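Local coordinates for endolysin (Escherichia coli O157 typing phage 15, PDB 7M5I), which probably breaks down host-cell peptidoglycan as a lysozyme, helping to release new phage particles at the end of infection, at residues A[8-13]-A[83-88]; A[35-40]-A[47-52]; A[105-110]-A[124-129]; A[118-123]-A[151-156]. All blocks are in the same frame, centred on the assembly; numbering follows the deposited sequence.

How the interactions relate
Interaction 2 sits in the small beta-rich part near the predicted catalytic residues, while interactions 1, 3 and 4 lie in the helical part of this lysozyme fold. Along the chain interaction 2 is nested in the loop closed by interaction 1; interactions 3 and 4 follow, with alternating segments. The centre of interaction 2 is about 27 Å from that of interaction 1 and 32 Å from that of interaction 4. Interaction 4 uses helix 117-124 and interaction 3 the loop that follows it; their centres are about 11 Å apart, and they touch where Phe108 meets Cys120 and Ala123. Interaction 4 also touches interaction 1, through Asn86 and Ile152, making the three helical contacts a continuous chain.

Interaction 1: A[8-13]-A[83-88]; sequences QLSRKG and TTQNEF
With its CG trans to the backbone N (chi1 -173°) and a bend at chi2 (60°), the Gln85 chain folds over so that its amide meets the backbone of Gln8. NE2 donates to Gln8 O at 2.9 Å, almost head-on to the carbonyl, with that oxygen tilted 18° out of the Gln85 amide plane. The amide's other end works too: OE1 receives a bond from water 1, which accepts in turn from Gln8 N. A glutamine suits this place because one flat group can donate to the carbonyl directly and accept through water, fixing both ends of the amide. NE2 also bonds to Asp89, so its donor capacity is shared.

Ser10 CB lies 3.8 Å from Gln85 CG, packing against the aliphatic part of that chain. Phe88 brings CE2 to 3.7 Å from Gln8 C, and Leu9 N lies at the edge of its ring. The flat apolar ring also packs on Val72 and Val75, so it bridges 8-13 and helix 57-78.

Both segments start helices with capping hydroxyls: Ser10 OG, also bonded to Asp89, accepts from Gly13 N at 2.9 Å, while Thr84 and Glu87 exchange side-chain-to-backbone bonds, the reciprocal pair that defines a capping box.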
loop_
_atom_site.group_PDB
_atom_site.type_symbol
_atom_site.label_atom_id
_atom_site.label_comp_id
_atom_site.label_asym_id
_atom_site.label_seq_id
_atom_site.Cartn_x
_atom_site.Cartn_y
_atom_site.Cartn_z
ATOM N N GLN A 8 -6.443 -11.900 -5.167
ATOM C CA GLN A 8 -5.123 -11.938 -4.529
ATOM C C GLN A 8 -4.279 -10.828 -5.157
ATOM O O GLN A 8 -4.472 -10.476 -6.273
ATOM C CB GLN A 8 -4.443 -13.303 -4.699
ATOM C CG GLN A 8 -5.368 -14.479 -4.392
ATOM C CD GLN A 8 -4.653 -15.744 -3.988
ATOM O OE1 GLN A 8 -4.846 -16.803 -4.581
ATOM N NE2 GLN A 8 -3.818 -15.645 -2.963
ATOM N N LEU A 9 -3.318 -10.331 -4.413
ATOM C CA LEU A 9 -2.287 -9.425 -4.967
ATOM C C LEU A 9 -1.470 -10.190 -6.017
ATOM O O LEU A 9 -1.046 -11.357 -5.770
ATOM C CB LEU A 9 -1.427 -8.970 -3.796
ATOM C CG LEU A 9 -0.451 -7.860 -4.082
ATOM C CD1 LEU A 9 -1.128 -6.578 -4.502
ATOM C CD2 LEU A 9 0.323 -7.609 -2.777
ATOM N N SER A 10 -1.271 -9.620 -7.195
ATOM C CA SER A 10 -0.514 -10.317 -8.265
ATOM C C SER A 10 0.970 -10.251 -7.919
ATOM O O SER A 10 1.324 -9.413 -7.094
ATOM C CB SER A 10 -0.784 -9.731 -9.630
ATOM O OG SER A 10 -0.124 -8.507 -9.762
ATOM N N ARG A 11 1.786 -11.005 -8.639
ATOM C CA ARG A 11 3.262 -10.890 -8.552
ATOM C C ARG A 11 3.656 -9.446 -8.862
ATOM O O ARG A 11 4.501 -8.900 -8.146
ATOM C CB ARG A 11 3.918 -11.830 -9.544
ATOM C CG ARG A 11 5.422 -11.963 -9.346
ATOM C CD ARG A 11 6.211 -11.163 -10.360
ATOM N NE ARG A 11 5.859 -11.487 -11.763
ATOM C CZ ARG A 11 6.189 -10.731 -12.823
ATOM N NH1 ARG A 11 6.887 -9.615 -12.657
ATOM N NH2 ARG A 11 5.756 -11.051 -14.029
ATOM N N LYS A 12 3.096 -8.887 -9.933
ATOM C CA LYS A 12 3.408 -7.488 -10.321
ATOM C C LYS A 12 2.967 -6.516 -9.220
ATOM O O LYS A 12 3.678 -5.494 -8.944
ATOM C CB LYS A 12 2.754 -7.168 -11.659
ATOM C CG LYS A 12 3.395 -7.799 -12.878
ATOM C CD LYS A 12 2.657 -7.421 -14.153
ATOM C CE LYS A 12 3.413 -7.901 -15.372
ATOM N NZ LYS A 12 2.565 -8.107 -16.579
ATOM N N GLY A 13 1.849 -6.787 -8.557
ATOM C CA GLY A 13 1.371 -5.926 -7.464
ATOM C C GLY A 13 2.301 -5.999 -6.267
ATOM O O GLY A 13 2.583 -4.954 -5.674
ATOM N N THR A 83 -13.682 -6.130 -10.733
ATOM C CA THR A 83 -12.456 -5.351 -10.568
ATOM C C THR A 83 -11.327 -6.088 -11.297
ATOM O O THR A 83 -11.136 -7.301 -11.036
ATOM C CB THR A 83 -12.186 -5.181 -9.069
ATOM O OG1 THR A 83 -13.277 -4.441 -8.519
ATOM C CG2 THR A 83 -10.889 -4.453 -8.813
ATOM N N THR A 84 -10.585 -5.381 -12.133
ATOM C CA THR A 84 -9.436 -5.954 -12.872
ATOM C C THR A 84 -8.267 -6.189 -11.924
ATOM O O THR A 84 -8.240 -5.578 -10.841
ATOM C CB THR A 84 -8.992 -5.069 -14.038
ATOM O OG1 THR A 84 -8.500 -3.843 -13.482
ATOM C CG2 THR A 84 -10.097 -4.786 -15.030
ATOM N N GLN A 85 -7.350 -7.071 -12.287
ATOM C CA GLN A 85 -6.210 -7.396 -11.404
ATOM C C GLN A 85 -5.432 -6.124 -11.084
ATOM O O GLN A 85 -4.980 -5.979 -9.932
ATOM C CB GLN A 85 -5.301 -8.435 -12.059
ATOM C CG GLN A 85 -4.218 -8.916 -11.110
ATOM C CD GLN A 85 -4.767 -9.564 -9.852
ATOM O OE1 GLN A 85 -5.558 -10.540 -9.868
ATOM N NE2 GLN A 85 -4.372 -9.021 -8.730
ATOM N N ASN A 86 -5.222 -5.253 -12.072
ATOM C CA ASN A 86 -4.388 -4.034 -11.891
ATOM C C ASN A 86 -5.166 -3.056 -11.016
ATOM O O ASN A 86 -4.550 -2.367 -10.200
ATOM C CB ASN A 86 -3.936 -3.436 -13.222
ATOM C CG ASN A 86 -5.069 -3.153 -14.165
ATOM O OD1 ASN A 86 -5.602 -4.115 -14.733
ATOM N ND2 ASN A 86 -5.424 -1.893 -14.368
ATOM N N GLU A 87 -6.479 -2.941 -11.149
ATOM C CA GLU A 87 -7.271 -2.087 -10.239
ATOM C C GLU A 87 -7.121 -2.598 -8.803
ATOM O O GLU A 87 -6.839 -1.766 -7.880
ATOM C CB GLU A 87 -8.736 -2.069 -10.627
ATOM C CG GLU A 87 -9.027 -1.265 -11.876
ATOM C CD GLU A 87 -10.399 -1.557 -12.491
ATOM O OE1 GLU A 87 -11.129 -2.436 -11.931
ATOM O OE2 GLU A 87 -10.755 -0.871 -13.458
ATOM N N PHE A 88 -7.238 -3.908 -8.607
ATOM C CA PHE A 88 -7.091 -4.531 -7.262
ATOM C C PHE A 88 -5.673 -4.254 -6.741
ATOM O O PHE A 88 -5.538 -3.789 -5.558
ATOM C CB PHE A 88 -7.357 -6.028 -7.304
ATOM C CG PHE A 88 -7.391 -6.635 -5.932
ATOM C CD1 PHE A 88 -8.481 -6.418 -5.081
ATOM C CD2 PHE A 88 -6.347 -7.406 -5.475
ATOM C CE1 PHE A 88 -8.539 -7.018 -3.829
ATOM C CE2 PHE A 88 -6.407 -8.008 -4.222
ATOM C CZ PHE A 88 -7.497 -7.788 -3.401
HETATM O O HOH W 1 -6.609 -12.218 -8.017
#

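Interaction 2: A[35-40]-A[47-52]; sequences PTIGYG and KPVKMG
Beside the packing of Pro35 on Val49, the shortest polar bond runs within 47-52: Lys50 NZ donates to Pro48 O at 2.9 Å, with a C=O...donor angle of 165°. The exposed lysine, whose CB points away from 35-40, thus folds back on its own segment, while the contact between the segments itself is made without any hydrogen bond.

Val49 is the buried centre. Its two methyls diverge: CG1 lies anti to the backbone N (chi1 168°) and reaches the Pro35 carbonyl group, whereas CG2 turns to Ile37 CG2, 3.8 Å away. A beta-branched valine fits because it fills both directions from one short stem, and Ile37, likewise branched, answers with its own methyl. Pro35 presses its ring against the backbone of Val49, CB lying 3.5 Å from Val49 O. On the exposed side, the Met51 chain, bent at chi2 and chi3, crosses the proline ring at about a right angle and places SD 4.0 Å from Pro35 CB.

Ile44 and Ala27 extend this apolar patch, and Thr36, facing away from it, packs on the predicted catalytic residue Asp30. Such packing joins two successive hairpins, 27-29/35-38 and 43-44/47-48, of the small beta-rich lobe that borders the active-site cleft in phage lysozymes.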
loop_
_atom_site.group_PDB
_atom_site.type_symbol
_atom_site.label_atom_id
_atom_site.label_comp_id
_atom_site.label_asym_id
_atom_site.label_seq_id
_atom_site.Cartn_x
_atom_site.Cartn_y
_atom_site.Cartn_z
ATOM N N PRO A 35 11.762 1.215 14.757
ATOM C CA PRO A 35 12.585 0.205 14.093
ATOM C C PRO A 35 11.840 -0.485 12.943
ATOM O O PRO A 35 10.749 -0.951 13.109
ATOM C CB PRO A 35 12.966 -0.754 15.236
ATOM C CG PRO A 35 12.855 0.106 16.473
ATOM C CD PRO A 35 11.629 0.955 16.207
ATOM N N THR A 36 12.501 -0.524 11.790
ATOM C CA THR A 36 11.955 -0.992 10.503
ATOM C C THR A 36 12.969 -1.933 9.838
ATOM O O THR A 36 14.158 -1.753 9.980
ATOM C CB THR A 36 11.612 0.209 9.614
ATOM O OG1 THR A 36 10.782 1.105 10.339
ATOM C CG2 THR A 36 10.883 -0.213 8.350
ATOM N N ILE A 37 12.488 -2.913 9.099
ATOM C CA ILE A 37 13.384 -3.855 8.390
ATOM C C ILE A 37 12.661 -4.379 7.139
ATOM O O ILE A 37 11.438 -4.303 7.029
ATOM C CB ILE A 37 13.848 -5.004 9.307
ATOM C CG1 ILE A 37 15.173 -5.642 8.838
ATOM C CG2 ILE A 37 12.737 -6.045 9.477
ATOM C CD1 ILE A 37 15.825 -6.561 9.847
ATOM N N GLY A 38 13.427 -4.923 6.198
ATOM C CA GLY A 38 12.851 -5.531 5.003
ATOM C C GLY A 38 12.176 -4.475 4.133
ATOM O O GLY A 38 12.722 -3.356 3.934
ATOM N N TYR A 39 10.984 -4.792 3.634
ATOM C CA TYR A 39 10.151 -3.895 2.811
ATOM C C TYR A 39 9.188 -3.114 3.694
ATOM O O TYR A 39 7.938 -3.287 3.563
ATOM C CB TYR A 39 9.399 -4.677 1.742
ATOM C CG TYR A 39 10.283 -5.485 0.813
ATOM C CD1 TYR A 39 10.967 -4.854 -0.247
ATOM C CD2 TYR A 39 10.379 -6.854 0.907
ATOM C CE1 TYR A 39 11.705 -5.592 -1.156
ATOM C CE2 TYR A 39 11.175 -7.596 0.045
ATOM C CZ TYR A 39 11.826 -6.964 -1.023
ATOM O OH TYR A 39 12.613 -7.638 -1.925
ATOM N N GLY A 40 9.738 -2.317 4.613
ATOM C CA GLY A 40 8.920 -1.429 5.466
ATOM C C GLY A 40 8.198 -2.160 6.605
ATOM O O GLY A 40 7.235 -1.634 7.184
ATOM N N LYS A 47 5.346 -9.455 16.761
ATOM C CA LYS A 47 6.372 -8.881 17.680
ATOM C C LYS A 47 7.109 -7.739 16.983
ATOM O O LYS A 47 7.205 -7.729 15.779
ATOM C CB LYS A 47 7.347 -9.985 18.090
ATOM C CG LYS A 47 6.663 -11.132 18.837
ATOM C CD LYS A 47 7.581 -12.291 19.188
ATOM C CE LYS A 47 6.851 -13.370 19.963
ATOM N NZ LYS A 47 7.784 -14.372 20.550
ATOM N N PRO A 48 7.606 -6.709 17.712
ATOM C CA PRO A 48 8.240 -5.575 17.041
ATOM C C PRO A 48 9.541 -6.016 16.394
ATOM O O PRO A 48 10.219 -6.908 16.884
ATOM C CB PRO A 48 8.479 -4.533 18.179
ATOM C CG PRO A 48 7.614 -4.982 19.299
ATOM C CD PRO A 48 7.452 -6.490 19.154
ATOM N N VAL A 49 9.919 -5.285 15.365
ATOM C CA VAL A 49 11.291 -5.302 14.800
ATOM C C VAL A 49 12.219 -4.705 15.865
ATOM O O VAL A 49 11.810 -3.774 16.521
ATOM C CB VAL A 49 11.335 -4.535 13.455
ATOM C CG1 VAL A 49 12.775 -4.291 13.014
ATOM C CG2 VAL A 49 10.495 -5.276 12.415
ATOM N N LYS A 50 13.421 -5.250 15.996
ATOM C CA LYS A 50 14.454 -4.793 16.957
ATOM C C LYS A 50 15.707 -4.321 16.204
ATOM O O LYS A 50 16.171 -5.002 15.247
ATOM C CB LYS A 50 14.886 -5.925 17.878
ATOM C CG LYS A 50 13.804 -6.477 18.820
ATOM C CD LYS A 50 13.142 -7.711 18.236
ATOM C CE LYS A 50 12.133 -8.345 19.174
ATOM N NZ LYS A 50 11.162 -9.181 18.424
ATOM N N MET A 51 16.317 -3.257 16.724
ATOM C CA MET A 51 17.606 -2.790 16.215
ATOM C C MET A 51 18.635 -3.911 16.393
ATOM O O MET A 51 18.553 -4.744 17.336
ATOM C CB MET A 51 17.982 -1.500 16.961
ATOM C CG MET A 51 17.015 -0.360 16.679
ATOM S SD MET A 51 16.856 0.136 14.949
ATOM C CE MET A 51 18.519 0.677 14.561
ATOM N N GLY A 52 19.589 -3.933 15.470
ATOM C CA GLY A 52 20.620 -4.956 15.368
ATOM C C GLY A 52 20.182 -6.171 14.597
ATOM O O GLY A 52 21.057 -7.033 14.348
#

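Interaction 3: A[105-110]-A[124-129]; sequences DSTFIK and MQWWNK. With PO4 (phosphate ion), chain C.
A helix N-terminus capped by Ser106 faces a type I beta turn, Met124 to Trp127, and a phosphate ion, probably from the crystallisation liquor, fills the corner between them. Thr107 grips the anion with two donors: its backbone N reaches phosphate O3 at 3.0 Å, and OG1, lying beside the backbone N (chi1 -60°), bonds to O1, though at a doubtfully short distance. Trp127 NE1 adds a weak bond to O3 at 3.4 Å. Water 2 accepts from Phe108 N and Trp127 NE1 and also approaches O3, again at a doubtfully short length.

Around this polar corner the aromatic side chains pack. Trp126 lays CZ3 3.6 Å from Thr107 OG1 and 3.8 Å from Thr107 CG2, so a threonine serves with its hydroxyl for the anion and its methyl for the indole. Met124 CG makes an off-centre CH-pi contact with the Phe108 ring, 4.2 Å from its centroid. At the edge of that ring, CD2 lies 3.7 Å from Trp127 NE1, the two ring planes being 89° apart. Ser106 OG, which accepts from Ile109 N and is bonded to Met103 O, lies over the Phe108 ring.

The donors these segments offer are uncharged N-H and O-H groups; the helix N-terminus probably adds favourable electrostatics.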
loop_
_atom_site.group_PDB
_atom_site.type_symbol
_atom_site.label_atom_id
_atom_site.label_comp_id
_atom_site.label_asym_id
_atom_site.label_seq_id
_atom_site.Cartn_x
_atom_site.Cartn_y
_atom_site.Cartn_z
ATOM N N ASP A 105 -13.643 4.574 3.995
ATOM C CA ASP A 105 -14.448 5.814 4.035
ATOM C C ASP A 105 -14.046 6.756 2.903
ATOM O O ASP A 105 -14.628 7.833 2.850
ATOM C CB ASP A 105 -14.339 6.465 5.417
ATOM C CG ASP A 105 -14.901 5.616 6.539
ATOM O OD1 ASP A 105 -15.707 4.699 6.253
ATOM O OD2 ASP A 105 -14.553 5.899 7.721
ATOM N N SER A 106 -13.163 6.342 1.998
ATOM C CA SER A 106 -12.573 7.206 0.942
ATOM C C SER A 106 -13.596 7.522 -0.151
ATOM O O SER A 106 -14.441 6.697 -0.433
ATOM C CB SER A 106 -11.342 6.566 0.333
ATOM O OG SER A 106 -11.662 5.391 -0.417
ATOM N N THR A 107 -13.433 8.655 -0.803
ATOM C CA THR A 107 -14.080 8.967 -2.082
ATOM C C THR A 107 -13.610 7.995 -3.175
ATOM O O THR A 107 -14.450 7.610 -4.021
ATOM C CB THR A 107 -13.818 10.417 -2.483
ATOM O OG1 THR A 107 -14.342 11.257 -1.462
ATOM C CG2 THR A 107 -14.416 10.748 -3.821
ATOM N N PHE A 108 -12.326 7.636 -3.222
ATOM C CA PHE A 108 -11.835 6.791 -4.341
ATOM C C PHE A 108 -12.626 5.472 -4.354
ATOM O O PHE A 108 -13.002 5.023 -5.451
ATOM C CB PHE A 108 -10.311 6.668 -4.381
ATOM C CG PHE A 108 -9.647 5.846 -3.313
ATOM C CD1 PHE A 108 -9.595 4.465 -3.398
ATOM C CD2 PHE A 108 -8.934 6.476 -2.280
ATOM C CE1 PHE A 108 -8.899 3.709 -2.456
ATOM C CE2 PHE A 108 -8.274 5.726 -1.329
ATOM C CZ PHE A 108 -8.223 4.344 -1.414
ATOM N N ILE A 109 -12.902 4.862 -3.217
ATOM C CA ILE A 109 -13.536 3.509 -3.212
ATOM C C ILE A 109 -15.017 3.655 -3.613
ATOM O O ILE A 109 -15.518 2.742 -4.313
ATOM C CB ILE A 109 -13.383 2.812 -1.861
ATOM C CG1 ILE A 109 -13.539 1.296 -2.026
ATOM C CG2 ILE A 109 -14.367 3.361 -0.845
ATOM C CD1 ILE A 109 -12.332 0.624 -2.691
ATOM N N LYS A 110 -15.654 4.763 -3.225
ATOM C CA LYS A 110 -17.039 5.098 -3.645
ATOM C C LYS A 110 -17.092 5.222 -5.170
ATOM O O LYS A 110 -17.993 4.653 -5.808
ATOM C CB LYS A 110 -17.476 6.349 -2.886
ATOM C CG LYS A 110 -17.901 6.080 -1.446
ATOM C CD LYS A 110 -18.763 7.233 -0.851
ATOM C CE LYS A 110 -18.761 7.378 0.670
ATOM N NZ LYS A 110 -17.461 7.806 1.241
ATOM N N MET A 124 -7.833 8.919 -5.636
ATOM C CA MET A 124 -6.733 8.147 -5.045
ATOM C C MET A 124 -5.590 9.124 -4.683
ATOM O O MET A 124 -4.951 8.950 -3.617
ATOM C CB MET A 124 -6.225 7.088 -6.030
ATOM C CG MET A 124 -7.040 5.853 -6.011
ATOM S SD MET A 124 -6.592 4.721 -7.356
ATOM C CE MET A 124 -4.963 4.146 -6.910
ATOM N N GLN A 125 -5.357 10.086 -5.532
ATOM C CA GLN A 125 -4.162 10.970 -5.455
ATOM C C GLN A 125 -4.381 12.112 -4.458
ATOM O O GLN A 125 -3.400 12.774 -4.119
ATOM C CB GLN A 125 -3.855 11.409 -6.867
ATOM C CG GLN A 125 -3.437 10.223 -7.725
ATOM C CD GLN A 125 -2.960 10.736 -9.030
ATOM O OE1 GLN A 125 -1.842 11.252 -9.105
ATOM N NE2 GLN A 125 -3.855 10.646 -10.017
ATOM N N TRP A 126 -5.566 12.228 -3.867
ATOM C CA TRP A 126 -5.805 13.205 -2.780
ATOM C C TRP A 126 -4.998 12.815 -1.527
ATOM O O TRP A 126 -4.783 13.699 -0.687
ATOM C CB TRP A 126 -7.294 13.316 -2.442
ATOM C CG TRP A 126 -8.148 13.772 -3.574
ATOM C CD1 TRP A 126 -7.766 14.311 -4.770
ATOM C CD2 TRP A 126 -9.592 13.748 -3.586
ATOM N NE1 TRP A 126 -8.873 14.619 -5.518
ATOM C CE2 TRP A 126 -10.004 14.287 -4.824
ATOM C CE3 TRP A 126 -10.557 13.330 -2.666
ATOM C CZ2 TRP A 126 -11.354 14.415 -5.177
ATOM C CZ3 TRP A 126 -11.890 13.482 -2.994
ATOM C CH2 TRP A 126 -12.275 14.029 -4.225
ATOM N N TRP A 127 -4.604 11.564 -1.355
ATOM C CA TRP A 127 -3.990 11.029 -0.130
ATOM C C TRP A 127 -2.463 11.293 -0.179
ATOM O O TRP A 127 -1.680 10.334 -0.346
ATOM C CB TRP A 127 -4.352 9.561 0.052
ATOM C CG TRP A 127 -5.799 9.393 0.386
ATOM C CD1 TRP A 127 -6.836 9.251 -0.514
ATOM C CD2 TRP A 127 -6.400 9.366 1.681
ATOM N NE1 TRP A 127 -8.040 9.197 0.132
ATOM C CE2 TRP A 127 -7.802 9.207 1.479
ATOM C CE3 TRP A 127 -5.918 9.444 2.990
ATOM C CZ2 TRP A 127 -8.706 9.217 2.537
ATOM C CZ3 TRP A 127 -6.816 9.446 4.036
ATOM C CH2 TRP A 127 -8.183 9.301 3.813
ATOM N N ASN A 128 -2.082 12.569 -0.052
ATOM C CA ASN A 128 -0.639 12.921 -0.183
ATOM C C ASN A 128 -0.167 13.714 1.049
ATOM O O ASN A 128 0.916 14.327 0.934
ATOM C CB ASN A 128 -0.387 13.721 -1.457
ATOM C CG ASN A 128 -1.162 15.002 -1.567
ATOM O OD1 ASN A 128 -1.679 15.538 -0.586
ATOM N ND2 ASN A 128 -1.296 15.496 -2.791
ATOM N N LYS A 129 -0.982 13.824 2.094
ATOM C CA LYS A 129 -0.645 14.631 3.304
ATOM C C LYS A 129 -0.054 13.764 4.405
ATOM O O LYS A 129 -0.473 12.649 4.575
ATOM C CB LYS A 129 -1.907 15.325 3.826
ATOM C CG LYS A 129 -2.615 16.249 2.867
ATOM C CD LYS A 129 -1.798 17.437 2.519
ATOM C CE LYS A 129 -2.577 18.425 1.668
ATOM N NZ LYS A 129 -3.046 17.751 0.425
HETATM P P PO4 C . -11.766 11.385 1.062
HETATM O O1 PO4 C . -12.952 12.129 0.445
HETATM O O2 PO4 C . -10.708 12.415 1.445
HETATM O O3 PO4 C . -11.214 10.419 0.047
HETATM O O4 PO4 C . -12.179 10.624 2.310
HETATM O O HOH W 2 -10.157 9.541 -2.008
#

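Interaction 4: A[118-123]-A[151-156]; sequences VGCAEA and DIYLDS
Cys120 leaves its helix toward Tyr153, and its CB is already in contact there, 3.5 Å from Tyr153 OH. One bond further out, SG, anti to the backbone N (chi1 174°), lies 3.6 Å from Tyr153 CZ. It stands 4.0 Å from the centroid of the ring and 30° off its normal, an oblique sulfur-aromatic contact. Cysteine is suited to this buried place since its polarisable sulfur fits against the ring while its side chain stays short, and helix 107-113 packs behind it through Phe108.

The short segments 118-123 and 151-155 run antiparallel, their axes 9.8 Å apart, and the small methyl of Ala121 fits where the backbones come nearest, at Tyr153. Leu154 reaches over to that methyl with its branch: Ala121 CB sits 3.6 Å from Leu154 CG and a tight 3.5 Å from CD1. The leucine's other methyl, CD2, approaches Val118 CA at 4.3 Å. Tyr153 CD1 meets the same alanine methyl more loosely, so the methyl has neighbours in both residues.

No hydrogen bond links the segments. The tyrosine hydroxyl is satisfied by His112, so between 118-123 and 151-156 the contact rests on apolar packing and the sulfur-ring contact.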
loop_
_atom_site.group_PDB
_atom_site.type_symbol
_atom_site.label_atom_id
_atom_site.label_comp_id
_atom_site.label_asym_id
_atom_site.label_seq_id
_atom_site.Cartn_x
_atom_site.Cartn_y
_atom_site.Cartn_z
ATOM N N VAL A 118 -11.985 6.917 -13.838
ATOM C CA VAL A 118 -11.156 8.153 -13.953
ATOM C C VAL A 118 -11.249 8.939 -12.647
ATOM O O VAL A 118 -10.195 9.404 -12.131
ATOM C CB VAL A 118 -11.596 8.963 -15.183
ATOM C CG1 VAL A 118 -10.930 10.324 -15.263
ATOM C CG2 VAL A 118 -11.342 8.142 -16.449
ATOM N N GLY A 119 -12.473 9.106 -12.143
ATOM C CA GLY A 119 -12.727 9.768 -10.861
ATOM C C GLY A 119 -12.008 9.058 -9.724
ATOM O O GLY A 119 -11.517 9.761 -8.808
ATOM N N CYS A 120 -12.022 7.720 -9.709
ATOM C CA CYS A 120 -11.331 6.931 -8.654
ATOM C C CYS A 120 -9.833 7.272 -8.720
ATOM O O CYS A 120 -9.259 7.633 -7.648
ATOM C CB CYS A 120 -11.534 5.429 -8.810
ATOM S SG CYS A 120 -10.557 4.436 -7.635
ATOM N N ALA A 121 -9.223 7.221 -9.903
ATOM C CA ALA A 121 -7.770 7.525 -10.067
ATOM C C ALA A 121 -7.485 8.946 -9.557
ATOM O O ALA A 121 -6.448 9.162 -8.865
ATOM C CB ALA A 121 -7.304 7.355 -11.488
ATOM N N GLU A 122 -8.329 9.920 -9.889
ATOM C CA GLU A 122 -8.155 11.292 -9.358
ATOM C C GLU A 122 -8.219 11.290 -7.829
ATOM O O GLU A 122 -7.309 11.885 -7.198
ATOM C CB GLU A 122 -9.188 12.238 -10.001
ATOM C CG GLU A 122 -8.885 12.475 -11.473
ATOM C CD GLU A 122 -10.011 13.084 -12.297
ATOM O OE1 GLU A 122 -11.162 13.210 -11.770
ATOM O OE2 GLU A 122 -9.729 13.396 -13.483
ATOM N N ALA A 123 -9.255 10.697 -7.230
ATOM C CA ALA A 123 -9.491 10.737 -5.763
ATOM C C ALA A 123 -8.416 9.939 -5.001
ATOM O O ALA A 123 -8.112 10.252 -3.820
ATOM C CB ALA A 123 -10.881 10.243 -5.459
ATOM N N ASP A 151 -1.366 5.063 -12.198
ATOM C CA ASP A 151 -0.939 4.423 -13.470
ATOM C C ASP A 151 -1.248 2.915 -13.438
ATOM O O ASP A 151 -1.650 2.340 -14.509
ATOM C CB ASP A 151 0.535 4.698 -13.756
ATOM C CG ASP A 151 0.866 6.132 -14.139
ATOM O OD1 ASP A 151 -0.045 6.836 -14.596
ATOM O OD2 ASP A 151 2.055 6.542 -13.954
ATOM N N ILE A 152 -1.044 2.243 -12.307
ATOM C CA ILE A 152 -1.382 0.787 -12.222
ATOM C C ILE A 152 -2.903 0.680 -12.421
ATOM O O ILE A 152 -3.336 -0.128 -13.232
ATOM C CB ILE A 152 -0.961 0.181 -10.866
ATOM C CG1 ILE A 152 0.562 0.239 -10.678
ATOM C CG2 ILE A 152 -1.478 -1.230 -10.727
ATOM C CD1 ILE A 152 1.025 -0.143 -9.286
ATOM N N TYR A 153 -3.666 1.478 -11.674
ATOM C CA TYR A 153 -5.139 1.352 -11.569
ATOM C C TYR A 153 -5.727 1.546 -12.988
ATOM O O TYR A 153 -6.615 0.743 -13.431
ATOM C CB TYR A 153 -5.693 2.371 -10.574
ATOM C CG TYR A 153 -7.203 2.355 -10.494
ATOM C CD1 TYR A 153 -7.945 3.146 -11.355
ATOM C CD2 TYR A 153 -7.873 1.542 -9.598
ATOM C CE1 TYR A 153 -9.327 3.119 -11.327
ATOM C CE2 TYR A 153 -9.254 1.484 -9.570
ATOM C CZ TYR A 153 -9.993 2.266 -10.447
ATOM O OH TYR A 153 -11.383 2.281 -10.413
ATOM N N LEU A 154 -5.336 2.619 -13.678
ATOM C CA LEU A 154 -5.982 2.975 -14.985
ATOM C C LEU A 154 -5.393 2.201 -16.136
ATOM O O LEU A 154 -6.190 1.746 -16.994
ATOM C CB LEU A 154 -5.774 4.459 -15.270
ATOM C CG LEU A 154 -6.602 5.414 -14.432
ATOM C CD1 LEU A 154 -6.118 6.842 -14.690
ATOM C CD2 LEU A 154 -8.096 5.214 -14.730
ATOM N N ASP A 155 -4.074 2.113 -16.223
ATOM C CA ASP A 155 -3.365 1.678 -17.452
ATOM C C ASP A 155 -2.643 0.337 -17.290
ATOM O O ASP A 155 -2.054 -0.085 -18.273
ATOM C CB ASP A 155 -2.357 2.747 -17.897
ATOM C CG ASP A 155 -2.985 4.111 -18.125
ATOM O OD1 ASP A 155 -4.155 4.199 -18.529
ATOM O OD2 ASP A 155 -2.288 5.103 -17.862
ATOM N N SER A 156 -2.653 -0.291 -16.111
ATOM C CA SER A 156 -1.897 -1.527 -15.866
ATOM C C SER A 156 -0.400 -1.301 -16.158
ATOM O O SER A 156 0.303 -2.175 -16.666
ATOM C CB SER A 156 -2.549 -2.707 -16.665
ATOM O OG SER A 156 -2.111 -3.933 -16.080
#